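Local coordinates for protein putrescine aminotransferase (PDB 6GWI) that probably catalyses the pyridoxal-5'-phosphate-dependent transfer of amino groups as a class-III aminotransferase, with putrescine a likely amino donor, at residues V111-S116 with L292-V297; A149-T154 with A219-P224; A255-C260 with D279-A284. All coordinates share one frame; numbering follows the deposited sequence.

Interaction 1 (V111-S116 with L292-V297); sequences VFFTGS and LPIGGV. With PLP (pyridoxal-5'-phosphate), chain D.
The ring of Phe113 meets Gly295 with its edge: Gly295 O lies near the ring plane, 3.9 Å from Phe113 CD1. Over one face of the same ring sits Val111 CG2, shifted toward the rim, and Ile294 CD1 approaches obliquely. The ring also meets His15 of the second subunit, at planes about 60° apart. Phe112 points to the other face of the sheet, together with Thr114 and Val297, and its ring swings away from the contact to meet His316.

Between these side chains run two antiparallel strands, 111-114 and 295-297. Phe112 and Val297 form a hydrogen-bonded pair, with Val297 N 2.8 Å from Phe112 O. At Thr114 and Gly295 the bonds are as short, Thr114 N to Gly295 O being 2.8 Å, yet the donor stands well above the carbonyl plane, consistent with the chain leaving regular strand geometry here. Glycine suits this second strand: a CB on Gly295 would collide with Ser116 O, and one on Gly296 with Phe112 O.

Thr114 OG1 sits between its own backbone N and carbonyl carbon (chi1 68°), which lays it over the Gly295-Gly296 peptide while it donates to Ser116 O at 2.9 Å. Ser116 in turn caps helix 117-134 by its OG on Glu119 N, and its CB comes within 3.4 Å of PLP O1P. This strand-turn-helix passage to the cofactor phosphate is characteristic of fold-type-I PLP enzymes. Val111 and Phe112 also pair with a parallel strand of the second subunit, so the sheet continues across the dimer.

Chemically, then, the backbone does most of the joining: four backbone hydrogen bonds fix the register, and the threonine hydroxyl ties down the turn that brings Ser116 to the phosphate.

Interaction 2 (A149-T154 with A219-P224); sequences AYHGST and AFIAEP. With PLP (pyridoxal-5'-phosphate), chain D.
His151 and Ile221 approach from opposite directions, and the isoleucine's CD1 comes to rest over the middle of the imidazole. The distance from Ile221 CD1 to the ring centroid of His151 is 3.8 Å, only 10° off the ring normal, a clear CH-pi contact. CG1 of Ile221 follows over the same ring, near His151 CE1. With CG1 anti to the backbone N (chi1 -173°), the isoleucine reaches straight out from its strand to do this. In the plane of the imidazole a water bridges His151 NE2 to Ile221 O, donating to the carbonyl at 2.7 Å. The other nitrogen, ND1, is bonded to Asp256.

Strand 217-222 belongs to the parallel part of the large-domain sheet of a fold-type-I PLP enzyme, and 149-154 is the loop after its neighbour, strand 142-146, so both segments reach the cofactor from carboxyl ends of adjacent strands.

Glu223 stretches its chain toward the loop. Its OE2 takes the N-H of Tyr150 at 2.9 Å, nearly straight at 175°, but from above the carboxylate plane. OE1 is gripped separately by Gly227 N, which would fix the carboxylate's rotation, and lies 3.5 Å from PLP C2A.

Tyr150 turns its CD2-CE2 edge toward the PLP pyridine, with Tyr150 CE2 3.4 Å from PLP C4, while Gly152 N lies over one face of the phenol ring.

Interaction 3 (A255-C260 with D279-A284); sequences ADEVIC and DLMPIA. With PLP (pyridoxal-5'-phosphate), chain D.
Pro282 is the bump of this contact, its ring pressed into the bend of the chain at Ala255 and Asp256. Pro282 CD lies 3.3 Å from Ala255 O, and CG reaches Asp256 CA and the flank of OD1. Beside it Met281 and Glu257 run side by side, pointing the same way, with Met281 SD 4.0 Å from Glu257 CG; Ile283 CG2 fits against Glu257 CB. Farther along, Val258 CG1 meets the methyl of Ala284.

The touching parts of the two segments run almost the same way, 12° apart. Ala255 N gives a bond to Leu280 O, and Glu257 N one to Pro282 O, so the end of strand 252-255 is stitched to strand 280-283. The latter continues the parallel run of the mixed fold-type-I large-domain sheet, with the antiparallel strand 295-300 on its far side. A water bridges Glu257 O and Ala284 N, accepting from the latter.

Past the strand end, Asp256 OD1 accepts from Val258 N at 3.1 Å, an Asx turn. A chi1 of -173° swings the carboxylate of Asp256 away from its own N and toward the cofactor, and OD2 lies 2.8 Å from PLP N1, consistent with the aspartate that faces the ring nitrogen throughout this family; Asn121 also bonds to OD2. Replacing Asp256 by an alanine would probably leave PLP N1 and His151 ND1 without their shared oxygen and the turn free to open.

Val258 straddles one face of the pyridine, its CB 3.5 Å from PLP N1, CG1 over C4 and CG2 toward C6. Ile259 CD1 comes against PLP O3.

All three contacts are buried and all reach PLP, from different sides. Interaction 1 supplies the phosphate end, while interactions 2 and 3 take opposite faces of the pyridine, with Tyr150 on one and Val258 on the other. Interactions 1 and 3 share a sheet: Gly296 O accepts from Ile283 N, joining their neighbouring strands. Interactions 2 and 3 are coupled by an imidazole-carboxylate bond and by Ala222 O to Asp256 N. Chemistry follows place: antiparallel strand pairing in 1, a carboxylate, an imidazole and a water in 2, and in 3 proline and aliphatic packing between two strand-to-strand bonds, with a carboxylate at the pyridine nitrogen. Interactions 1 and 2 also touch the second subunit, whereas 3 does not.

Interaction 1 (V111-S116 with L292-V297)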
loop_
_atom_site.group_PDB
_atom_site.type_symbol
_atom_site.label_atom_id
_atom_site.label_comp_id
_atom_site.label_asym_id
_atom_site.label_seq_id
_atom_site.Cartn_x
_atom_site.Cartn_y
_atom_site.Cartn_z
ATOM N N VAL B 111 -16.055 -7.088 -1.225
ATOM C CA VAL B 111 -14.912 -6.184 -1.213
ATOM C C VAL B 111 -13.700 -6.912 -0.650
ATOM O O VAL B 111 -13.807 -7.687 0.307
ATOM C CB VAL B 111 -15.209 -4.899 -0.407
ATOM C CG1 VAL B 111 -15.462 -5.220 1.057
ATOM C CG2 VAL B 111 -14.062 -3.906 -0.558
ATOM N N PHE B 112 -12.551 -6.671 -1.270
ATOM C CA PHE B 112 -11.245 -7.067 -0.757
ATOM C C PHE B 112 -10.529 -5.793 -0.328
ATOM O O PHE B 112 -10.345 -4.881 -1.143
ATOM C CB PHE B 112 -10.443 -7.812 -1.824
ATOM C CG PHE B 112 -9.172 -8.432 -1.310
ATOM C CD1 PHE B 112 -8.074 -7.642 -1.004
ATOM C CD2 PHE B 112 -9.066 -9.804 -1.157
ATOM C CE1 PHE B 112 -6.900 -8.208 -0.536
ATOM C CE2 PHE B 112 -7.893 -10.374 -0.691
ATOM C CZ PHE B 112 -6.810 -9.575 -0.383
ATOM N N PHE B 113 -10.148 -5.714 0.941
ATOM C CA PHE B 113 -9.572 -4.486 1.468
ATOM C C PHE B 113 -8.070 -4.424 1.217
ATOM O O PHE B 113 -7.370 -5.440 1.227
ATOM C CB PHE B 113 -9.856 -4.350 2.966
ATOM C CG PHE B 113 -11.299 -4.076 3.284
ATOM C CD1 PHE B 113 -11.895 -2.888 2.895
ATOM C CD2 PHE B 113 -12.055 -5.003 3.976
ATOM C CE1 PHE B 113 -13.222 -2.635 3.186
ATOM C CE2 PHE B 113 -13.381 -4.754 4.269
ATOM C CZ PHE B 113 -13.963 -3.567 3.877
ATOM N N THR B 114 -7.590 -3.204 0.971
ATOM C CA THR B 114 -6.172 -2.914 0.826
ATOM C C THR B 114 -5.872 -1.625 1.582
ATOM O O THR B 114 -6.754 -1.033 2.213
ATOM C CB THR B 114 -5.760 -2.768 -0.645
ATOM O OG1 THR B 114 -6.344 -1.579 -1.190
ATOM C CG2 THR B 114 -6.219 -3.959 -1.452
ATOM N N GLY B 115 -4.629 -1.163 1.485
ATOM C CA GLY B 115 -4.233 0.063 2.148
ATOM C C GLY B 115 -4.243 1.295 1.266
ATOM O O GLY B 115 -4.264 2.419 1.777
ATOM N N SER B 116 -4.238 1.100 -0.054
ATOM C CA SER B 116 -4.050 2.190 -0.998
ATOM C C SER B 116 -4.756 1.866 -2.307
ATOM O O SER B 116 -5.166 0.728 -2.554
ATOM C CB SER B 116 -2.566 2.440 -1.282
ATOM O OG SER B 116 -1.998 1.293 -1.891
ATOM N N LEU B 292 -7.636 8.430 7.275
ATOM C CA LEU B 292 -6.732 7.316 7.538
ATOM C C LEU B 292 -6.604 6.500 6.263
ATOM O O LEU B 292 -7.543 6.467 5.457
ATOM C CB LEU B 292 -7.222 6.434 8.697
ATOM C CG LEU B 292 -7.107 7.019 10.112
ATOM C CD1 LEU B 292 -7.643 6.024 11.129
ATOM C CD2 LEU B 292 -5.669 7.411 10.463
ATOM N N PRO B 293 -5.462 5.844 6.040
ATOM C CA PRO B 293 -5.272 5.119 4.776
ATOM C C PRO B 293 -6.101 3.846 4.735
ATOM O O PRO B 293 -6.052 3.021 5.650
ATOM C CB PRO B 293 -3.769 4.801 4.749
ATOM C CG PRO B 293 -3.163 5.548 5.865
ATOM C CD PRO B 293 -4.247 5.820 6.870
ATOM N N ILE B 294 -6.853 3.689 3.652
ATOM C CA ILE B 294 -7.586 2.456 3.402
ATOM C C ILE B 294 -8.034 2.467 1.950
ATOM O O ILE B 294 -8.383 3.519 1.400
ATOM C CB ILE B 294 -8.779 2.298 4.360
ATOM C CG1 ILE B 294 -9.558 1.021 4.026
ATOM C CG2 ILE B 294 -9.700 3.523 4.305
ATOM C CD1 ILE B 294 -10.524 0.590 5.112
ATOM N N GLY B 295 -7.989 1.306 1.312
ATOM C CA GLY B 295 -8.502 1.155 -0.031
ATOM C C GLY B 295 -9.119 -0.216 -0.176
ATOM O O GLY B 295 -9.257 -0.937 0.816
ATOM N N GLY B 296 -9.506 -0.585 -1.389
ATOM C CA GLY B 296 -10.014 -1.923 -1.619
ATOM C C GLY B 296 -10.436 -2.090 -3.059
ATOM O O GLY B 296 -10.294 -1.185 -3.887
ATOM N N VAL B 297 -10.955 -3.278 -3.344
ATOM C CA VAL B 297 -11.516 -3.614 -4.644
ATOM C C VAL B 297 -12.940 -4.084 -4.402
ATOM O O VAL B 297 -13.159 -5.058 -3.670
ATOM C CB VAL B 297 -10.703 -4.699 -5.367
ATOM C CG1 VAL B 297 -11.295 -4.982 -6.746
ATOM C CG2 VAL B 297 -9.244 -4.285 -5.489
HETATM N N1 PLP D . -5.994 5.144 -9.286
HETATM C C2 PLP D . -6.348 6.458 -9.507
HETATM C C2A PLP D . -7.393 6.787 -10.538
HETATM C C3 PLP D . -5.738 7.472 -8.772
HETATM O O3 PLP D . -6.105 8.771 -9.007
HETATM C C4 PLP D . -4.775 7.176 -7.801
HETATM C C4A PLP D . -4.639 8.125 -6.639
HETATM C C5 PLP D . -4.423 5.838 -7.599
HETATM C C6 PLP D . -5.037 4.833 -8.341
HETATM C C5A PLP D . -3.378 5.441 -6.579
HETATM O O4P PLP D . -3.869 5.499 -5.261
HETATM P P PLP D . -2.805 5.536 -4.051
HETATM O O1P PLP D . -1.939 4.300 -4.112
HETATM O O2P PLP D . -3.553 5.606 -2.741
HETATM O O3P PLP D . -1.941 6.761 -4.201
#

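Interaction 2 (A149-T154 with A219-P224)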
loop_
_atom_site.group_PDB
_atom_site.type_symbol
_atom_site.label_atom_id
_atom_site.label_comp_id
_atom_site.label_asym_id
_atom_site.label_seq_id
_atom_site.Cartn_x
_atom_site.Cartn_y
_atom_site.Cartn_z
ATOM N N ALA B 149 -3.398 7.545 -18.497
ATOM C CA ALA B 149 -4.142 7.058 -17.351
ATOM C C ALA B 149 -3.224 6.970 -16.135
ATOM O O ALA B 149 -2.003 6.841 -16.254
ATOM C CB ALA B 149 -4.754 5.687 -17.633
ATOM N N TYR B 150 -3.830 7.034 -14.954
ATOM C CA TYR B 150 -3.102 6.853 -13.706
ATOM C C TYR B 150 -3.810 5.785 -12.889
ATOM O O TYR B 150 -5.010 5.899 -12.620
ATOM C CB TYR B 150 -2.991 8.157 -12.911
ATOM C CG TYR B 150 -2.072 8.006 -11.723
ATOM C CD1 TYR B 150 -0.699 8.111 -11.872
ATOM C CD2 TYR B 150 -2.576 7.738 -10.458
ATOM C CE1 TYR B 150 0.152 7.956 -10.798
ATOM C CE2 TYR B 150 -1.731 7.586 -9.370
ATOM C CZ TYR B 150 -0.365 7.695 -9.551
ATOM O OH TYR B 150 0.504 7.548 -8.494
ATOM N N HIS B 151 -3.071 4.733 -12.530
ATOM C CA HIS B 151 -3.613 3.641 -11.732
ATOM C C HIS B 151 -2.706 3.299 -10.555
ATOM O O HIS B 151 -2.773 2.182 -10.037
ATOM C CB HIS B 151 -3.847 2.409 -12.609
ATOM C CG HIS B 151 -4.838 2.640 -13.708
ATOM N ND1 HIS B 151 -6.166 2.920 -13.466
ATOM C CD2 HIS B 151 -4.691 2.650 -15.054
ATOM C CE1 HIS B 151 -6.796 3.085 -14.616
ATOM N NE2 HIS B 151 -5.922 2.929 -15.595
ATOM N N GLY B 152 -1.855 4.227 -10.135
ATOM C CA GLY B 152 -1.053 4.061 -8.941
ATOM C C GLY B 152 0.430 3.974 -9.252
ATOM O O GLY B 152 0.881 4.188 -10.382
ATOM N N SER B 153 1.196 3.641 -8.208
ATOM C CA SER B 153 2.647 3.754 -8.252
ATOM C C SER B 153 3.370 2.493 -7.794
ATOM O O SER B 153 4.600 2.514 -7.665
ATOM C CB SER B 153 3.103 4.946 -7.403
ATOM O OG SER B 153 4.461 5.242 -7.645
ATOM N N THR B 154 2.656 1.406 -7.525
ATOM C CA THR B 154 3.315 0.112 -7.503
ATOM C C THR B 154 3.781 -0.214 -8.918
ATOM O O THR B 154 3.456 0.489 -9.881
ATOM C CB THR B 154 2.373 -0.978 -7.008
ATOM O OG1 THR B 154 1.183 -0.950 -7.802
ATOM C CG2 THR B 154 2.025 -0.776 -5.533
ATOM N N ALA B 219 -8.877 -7.918 -19.837
ATOM C CA ALA B 219 -9.630 -6.829 -19.232
ATOM C C ALA B 219 -9.283 -5.498 -19.879
ATOM O O ALA B 219 -8.201 -5.316 -20.443
ATOM C CB ALA B 219 -9.364 -6.748 -17.721
ATOM N N PHE B 220 -10.231 -4.570 -19.772
ATOM C CA PHE B 220 -10.045 -3.157 -20.079
ATOM C C PHE B 220 -10.170 -2.375 -18.778
ATOM O O PHE B 220 -11.131 -2.570 -18.025
ATOM C CB PHE B 220 -11.078 -2.692 -21.108
ATOM C CG PHE B 220 -11.118 -1.200 -21.322
ATOM C CD1 PHE B 220 -10.023 -0.517 -21.829
ATOM C CD2 PHE B 220 -12.272 -0.486 -21.043
ATOM C CE1 PHE B 220 -10.077 0.853 -22.035
ATOM C CE2 PHE B 220 -12.331 0.878 -21.248
ATOM C CZ PHE B 220 -11.233 1.549 -21.744
ATOM N N ILE B 221 -9.188 -1.525 -18.495
ATOM C CA ILE B 221 -9.159 -0.740 -17.266
ATOM C C ILE B 221 -9.177 0.736 -17.638
ATOM O O ILE B 221 -8.440 1.164 -18.534
ATOM C CB ILE B 221 -7.929 -1.086 -16.402
ATOM C CG1 ILE B 221 -8.013 -0.381 -15.043
ATOM C CG2 ILE B 221 -6.637 -0.704 -17.120
ATOM C CD1 ILE B 221 -6.863 -0.728 -14.074
ATOM N N ALA B 222 -10.013 1.511 -16.950
ATOM C CA ALA B 222 -10.115 2.931 -17.247
ATOM C C ALA B 222 -10.687 3.681 -16.054
ATOM O O ALA B 222 -11.535 3.155 -15.329
ATOM C CB ALA B 222 -10.991 3.166 -18.486
ATOM N N GLU B 223 -10.195 4.900 -15.847
ATOM C CA GLU B 223 -10.865 5.846 -14.961
ATOM C C GLU B 223 -12.116 6.365 -15.665
ATOM O O GLU B 223 -12.038 6.732 -16.843
ATOM C CB GLU B 223 -9.940 7.018 -14.618
ATOM C CG GLU B 223 -8.580 6.632 -14.039
ATOM C CD GLU B 223 -7.554 7.752 -14.164
ATOM O OE1 GLU B 223 -7.667 8.769 -13.444
ATOM O OE2 GLU B 223 -6.638 7.622 -15.001
ATOM N N PRO B 224 -13.283 6.394 -15.009
ATOM C CA PRO B 224 -14.450 7.012 -15.667
ATOM C C PRO B 224 -14.146 8.412 -16.169
ATOM O O PRO B 224 -14.491 8.767 -17.304
ATOM C CB PRO B 224 -15.517 7.009 -14.565
ATOM C CG PRO B 224 -15.124 5.883 -13.667
ATOM C CD PRO B 224 -13.618 5.880 -13.667
HETATM N N1 PLP D . -5.994 5.144 -9.286
HETATM C C2 PLP D . -6.348 6.458 -9.507
HETATM C C2A PLP D . -7.393 6.787 -10.538
HETATM C C3 PLP D . -5.738 7.472 -8.772
HETATM O O3 PLP D . -6.105 8.771 -9.007
HETATM C C4 PLP D . -4.775 7.176 -7.801
HETATM C C4A PLP D . -4.639 8.125 -6.639
HETATM C C5 PLP D . -4.423 5.838 -7.599
HETATM C C6 PLP D . -5.037 4.833 -8.341
HETATM C C5A PLP D . -3.378 5.441 -6.579
HETATM O O4P PLP D . -3.869 5.499 -5.261
HETATM P P PLP D . -2.805 5.536 -4.051
HETATM O O1P PLP D . -1.939 4.300 -4.112
HETATM O O2P PLP D . -3.553 5.606 -2.741
HETATM O O3P PLP D . -1.941 6.761 -4.201
HETATM O O HOH W 1 -6.729 3.207 -18.301
#

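Interaction 3 (A255-C260 with D279-A284)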
loop_
_atom_site.group_PDB
_atom_site.type_symbol
_atom_site.label_atom_id
_atom_site.label_comp_id
_atom_site.label_asym_id
_atom_site.label_seq_id
_atom_site.Cartn_x
_atom_site.Cartn_y
_atom_site.Cartn_z
ATOM N N ALA B 255 -13.306 -0.439 -13.670
ATOM C CA ALA B 255 -13.490 1.001 -13.525
ATOM C C ALA B 255 -12.698 1.446 -12.300
ATOM O O ALA B 255 -13.049 1.095 -11.168
ATOM C CB ALA B 255 -14.970 1.351 -13.396
ATOM N N ASP B 256 -11.621 2.198 -12.522
ATOM C CA ASP B 256 -10.790 2.683 -11.422
ATOM C C ASP B 256 -11.489 3.883 -10.791
ATOM O O ASP B 256 -11.503 4.976 -11.367
ATOM C CB ASP B 256 -9.392 3.051 -11.913
ATOM C CG ASP B 256 -8.438 3.397 -10.772
ATOM O OD1 ASP B 256 -8.913 3.763 -9.677
ATOM O OD2 ASP B 256 -7.206 3.321 -10.975
ATOM N N GLU B 257 -12.065 3.676 -9.606
ATOM C CA GLU B 257 -12.885 4.668 -8.924
ATOM C C GLU B 257 -12.139 5.368 -7.793
ATOM O O GLU B 257 -12.772 5.932 -6.894
ATOM C CB GLU B 257 -14.151 4.011 -8.371
ATOM C CG GLU B 257 -15.084 3.469 -9.425
ATOM C CD GLU B 257 -15.957 4.546 -10.032
ATOM O OE1 GLU B 257 -15.845 5.720 -9.614
ATOM O OE2 GLU B 257 -16.763 4.216 -10.924
ATOM N N VAL B 258 -10.807 5.323 -7.806
ATOM C CA VAL B 258 -10.033 5.856 -6.689
ATOM C C VAL B 258 -10.298 7.347 -6.506
ATOM O O VAL B 258 -10.370 7.838 -5.373
ATOM C CB VAL B 258 -8.537 5.552 -6.896
ATOM C CG1 VAL B 258 -7.675 6.316 -5.899
ATOM C CG2 VAL B 258 -8.296 4.052 -6.756
ATOM N N ILE B 259 -10.434 8.093 -7.603
ATOM C CA ILE B 259 -10.784 9.511 -7.512
ATOM C C ILE B 259 -12.288 9.738 -7.631
ATOM O O ILE B 259 -12.856 10.545 -6.890
ATOM C CB ILE B 259 -10.019 10.322 -8.582
ATOM C CG1 ILE B 259 -8.604 10.633 -8.085
ATOM C CG2 ILE B 259 -10.771 11.612 -8.924
ATOM C CD1 ILE B 259 -7.728 11.359 -9.093
ATOM N N CYS B 260 -12.952 9.072 -8.582
ATOM C CA CYS B 260 -14.349 9.376 -8.872
ATOM C C CYS B 260 -15.304 8.851 -7.809
ATOM O O CYS B 260 -16.457 9.290 -7.759
ATOM C CB CYS B 260 -14.743 8.788 -10.230
ATOM S SG CYS B 260 -13.826 9.460 -11.637
ATOM N N ASP B 279 -16.738 -5.124 -13.612
ATOM C CA ASP B 279 -16.524 -6.365 -12.887
ATOM C C ASP B 279 -15.688 -6.137 -11.640
ATOM O O ASP B 279 -15.832 -6.873 -10.659
ATOM C CB ASP B 279 -15.866 -7.389 -13.811
ATOM C CG ASP B 279 -16.752 -7.751 -14.988
ATOM O OD1 ASP B 279 -17.747 -8.474 -14.779
ATOM O OD2 ASP B 279 -16.476 -7.277 -16.113
ATOM N N LEU B 280 -14.837 -5.116 -11.656
ATOM C CA LEU B 280 -14.009 -4.766 -10.512
ATOM C C LEU B 280 -13.902 -3.253 -10.429
ATOM O O LEU B 280 -13.889 -2.556 -11.442
ATOM C CB LEU B 280 -12.614 -5.390 -10.625
ATOM C CG LEU B 280 -12.553 -6.907 -10.817
ATOM C CD1 LEU B 280 -11.183 -7.322 -11.321
ATOM C CD2 LEU B 280 -12.880 -7.630 -9.518
ATOM N N MET B 281 -13.821 -2.742 -9.192
ATOM C CA MET B 281 -13.705 -1.309 -8.952
ATOM C C MET B 281 -12.723 -1.069 -7.809
ATOM O O MET B 281 -13.065 -1.286 -6.636
ATOM C CB MET B 281 -15.058 -0.674 -8.627
ATOM C CG MET B 281 -16.060 -0.648 -9.779
ATOM S SD MET B 281 -17.544 0.327 -9.414
ATOM C CE MET B 281 -18.082 -0.440 -7.892
ATOM N N PRO B 282 -11.497 -0.648 -8.110
ATOM C CA PRO B 282 -10.602 -0.206 -7.035
ATOM C C PRO B 282 -11.048 1.135 -6.474
ATOM O O PRO B 282 -11.618 1.975 -7.175
ATOM C CB PRO B 282 -9.230 -0.114 -7.713
ATOM C CG PRO B 282 -9.512 0.016 -9.167
ATOM C CD PRO B 282 -10.832 -0.663 -9.428
ATOM N N ILE B 283 -10.805 1.315 -5.175
ATOM C CA ILE B 283 -11.242 2.507 -4.459
ATOM C C ILE B 283 -10.212 2.862 -3.397
ATOM O O ILE B 283 -9.448 2.015 -2.929
ATOM C CB ILE B 283 -12.632 2.303 -3.807
ATOM C CG1 ILE B 283 -12.621 1.041 -2.942
ATOM C CG2 ILE B 283 -13.714 2.247 -4.874
ATOM C CD1 ILE B 283 -13.881 0.852 -2.127
ATOM N N ALA B 284 -10.202 4.141 -3.019
ATOM C CA ALA B 284 -9.393 4.665 -1.923
ATOM C C ALA B 284 -9.733 6.145 -1.752
ATOM O O ALA B 284 -10.882 6.546 -1.963
ATOM C CB ALA B 284 -7.902 4.467 -2.182
HETATM N N1 PLP D . -5.994 5.144 -9.286
HETATM C C2 PLP D . -6.348 6.458 -9.507
HETATM C C2A PLP D . -7.393 6.787 -10.538
HETATM C C3 PLP D . -5.738 7.472 -8.772
HETATM O O3 PLP D . -6.105 8.771 -9.007
HETATM C C4 PLP D . -4.775 7.176 -7.801
HETATM C C4A PLP D . -4.639 8.125 -6.639
HETATM C C5 PLP D . -4.423 5.838 -7.599
HETATM C C6 PLP D . -5.037 4.833 -8.341
HETATM C C5A PLP D . -3.378 5.441 -6.579
HETATM O O4P PLP D . -3.869 5.499 -5.261
HETATM P P PLP D . -2.805 5.536 -4.051
HETATM O O1P PLP D . -1.939 4.300 -4.112
HETATM O O2P PLP D . -3.553 5.606 -2.741
HETATM O O3P PLP D . -1.941 6.761 -4.201
HETATM O O HOH W 2 -12.489 5.701 -4.286
#